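Local coordinates for protein aminoglycoside phosphotransferase (Streptomyces rimosus, PDB 6FUC) that probably phosphorylates streptomycin at the 3'' hydroxyl at the expense of ATP, as an aminoglycoside kinase of the protein-kinase-like clan that confers antibiotic resistance, at residues T183-G188 and G211-A216. Sequence-based numbering, arbitrary orientation. Where two conformers were deposited one is given.
Sequences TVVCHG and GRLGRA
Val184 and Cys186 pair with Ala216 and Gly214 in a two-stranded antiparallel ribbon, each pair making two backbone hydrogen bonds. The bond from Val184 N to Ala216 O is almost straight (2.9 Å, 177° at the hydrogen), whereas Cys186 N reaches Gly214 O at 2.9 Å from well above the carbonyl plane. The short strand segments depart from antiparallel, at 120° between their directions. Between these pairs, Val185 and Arg215 form a non-hydrogen-bonded pair, and Arg215 CA points its hydrogen at Val184 O over 3.2 Å.

On the Arg215 face, Thr183 CG2, anti to its own N (OG1 at chi1 -70°), lies 3.8 Å from Arg215 CB; farther along, Val185 CG1 meets Leu213 CD2. On the other face Cys186 SG rests 3.8 Å from Ala216 CB. Past the strands two waters bridge the segments, beside CA-H...O contacts: one donates to His187 O (2.8 Å) and accepts from Arg212 N, the other links Gly188 O to Arg212 NH1, which also bonds Thr270 OG1; Arg212 makes a cation-pi contact with Trp271.

Asp221 accepts from the His187 and Gly188 amides, and His187 bonds Ile208 O through NE2 and Asp189 N through ND1, consistent with the His-Gly-Asp catalytic-loop motif of related kinases. Glu130 anchors Arg215 by a salt bridge. Leu213 packs on Trp62 and Leu63 of helix 50-63, Arg212 on Met134 and Met137 of helix 131-143; in sequence, helix 172-181 leads into the first strand and helix 219-233 follows the second.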
loop_
_atom_site.group_PDB
_atom_site.type_symbol
_atom_site.label_atom_id
_atom_site.label_comp_id
_atom_site.label_asym_id
_atom_site.label_seq_id
_atom_site.Cartn_x
_atom_site.Cartn_y
_atom_site.Cartn_z
ATOM N N THR A 183 -6.794 2.099 16.895
ATOM C CA THR A 183 -7.106 1.743 15.521
ATOM C C THR A 183 -7.421 2.993 14.703
ATOM O O THR A 183 -8.061 3.928 15.197
ATOM C CB THR A 183 -8.346 0.793 15.516
ATOM O OG1 THR A 183 -8.000 -0.466 16.040
ATOM C CG2 THR A 183 -8.993 0.554 14.143
ATOM N N VAL A 184 -6.992 2.949 13.460
ATOM C CA VAL A 184 -7.294 3.971 12.474
ATOM C C VAL A 184 -7.678 3.289 11.170
ATOM O O VAL A 184 -7.479 2.082 11.009
ATOM C CB VAL A 184 -6.103 4.928 12.237
ATOM C CG1 VAL A 184 -5.650 5.605 13.505
ATOM C CG2 VAL A 184 -4.950 4.199 11.598
ATOM N N VAL A 185 -8.210 4.067 10.213
ATOM C CA VAL A 185 -8.329 3.598 8.837
ATOM C C VAL A 185 -6.993 3.775 8.155
ATOM O O VAL A 185 -6.543 4.882 7.896
ATOM C CB VAL A 185 -9.419 4.333 8.066
ATOM C CG1 VAL A 185 -9.483 3.816 6.645
ATOM C CG2 VAL A 185 -10.777 4.221 8.777
ATOM N N CYS A 186 -6.284 2.649 7.957
ATOM C CA CYS A 186 -5.010 2.641 7.291
ATOM C C CYS A 186 -5.165 2.579 5.748
ATOM O O CYS A 186 -6.072 1.947 5.232
ATOM C CB CYS A 186 -4.167 1.433 7.711
ATOM S SG CYS A 186 -3.376 1.591 9.303
ATOM N N HIS A 187 -4.212 3.208 5.076
ATOM C CA HIS A 187 -4.048 2.989 3.636
ATOM C C HIS A 187 -3.850 1.514 3.311
ATOM O O HIS A 187 -4.413 1.009 2.341
ATOM C CB HIS A 187 -2.819 3.812 3.194
ATOM C CG HIS A 187 -2.448 3.566 1.789
ATOM N ND1 HIS A 187 -1.774 2.448 1.391
ATOM C CD2 HIS A 187 -2.698 4.304 0.682
ATOM C CE1 HIS A 187 -1.662 2.498 0.074
ATOM N NE2 HIS A 187 -2.186 3.637 -0.378
ATOM N N GLY A 188 -3.016 0.877 4.117
ATOM C CA GLY A 188 -2.827 -0.554 4.052
ATOM C C GLY A 188 -1.564 -1.004 3.385
ATOM O O GLY A 188 -1.172 -2.161 3.594
ATOM N N GLY A 211 -5.761 -1.400 -2.250
ATOM C CA GLY A 211 -6.364 -2.695 -2.092
ATOM C C GLY A 211 -6.366 -3.297 -0.714
ATOM O O GLY A 211 -7.115 -4.239 -0.462
ATOM N N ARG A 212 -5.546 -2.766 0.216
ATOM C CA ARG A 212 -5.503 -3.196 1.615
ATOM C C ARG A 212 -6.092 -2.174 2.562
ATOM O O ARG A 212 -5.924 -2.336 3.780
ATOM C CB ARG A 212 -4.083 -3.608 2.007
ATOM C CG ARG A 212 -3.659 -4.872 1.346
ATOM C CD ARG A 212 -2.237 -5.265 1.776
ATOM N NE ARG A 212 -1.917 -6.584 1.294
ATOM C CZ ARG A 212 -0.974 -7.346 1.846
ATOM N NH1 ARG A 212 -0.235 -6.896 2.819
ATOM N NH2 ARG A 212 -0.780 -8.571 1.378
ATOM N N LEU A 213 -6.753 -1.156 2.084
ATOM C CA LEU A 213 -7.313 -0.109 2.956
ATOM C C LEU A 213 -8.203 -0.761 4.020
ATOM O O LEU A 213 -8.987 -1.676 3.742
ATOM C CB LEU A 213 -8.104 0.842 2.090
ATOM C CG LEU A 213 -8.827 1.957 2.814
ATOM C CD1 LEU A 213 -8.654 3.334 2.211
ATOM C CD2 LEU A 213 -10.133 1.647 3.253
ATOM N N GLY A 214 -8.116 -0.249 5.250
ATOM C CA GLY A 214 -9.033 -0.710 6.281
ATOM C C GLY A 214 -8.508 -0.451 7.642
ATOM O O GLY A 214 -7.346 -0.034 7.828
ATOM N N ARG A 215 -9.323 -0.767 8.659
ATOM C CA ARG A 215 -8.909 -0.635 10.037
ATOM C C ARG A 215 -7.628 -1.409 10.298
ATOM O O ARG A 215 -7.509 -2.584 9.927
ATOM C CB ARG A 215 -9.968 -1.246 10.965
ATOM C CG ARG A 215 -11.205 -0.399 11.126
ATOM C CD ARG A 215 -12.035 -0.817 12.313
ATOM N NE ARG A 215 -12.692 -2.100 12.205
ATOM C CZ ARG A 215 -13.898 -2.261 11.661
ATOM N NH1 ARG A 215 -14.496 -1.217 11.106
ATOM N NH2 ARG A 215 -14.488 -3.434 11.650
ATOM N N ALA A 216 -6.720 -0.790 11.075
ATOM C CA ALA A 216 -5.546 -1.420 11.586
ATOM C C ALA A 216 -4.860 -0.451 12.552
ATOM O O ALA A 216 -5.237 0.713 12.674
ATOM C CB ALA A 216 -4.578 -1.842 10.477
HETATM O O HOH W 1 -3.628 -0.631 0.229
HETATM O O HOH W 2 0.620 -4.165 3.236
#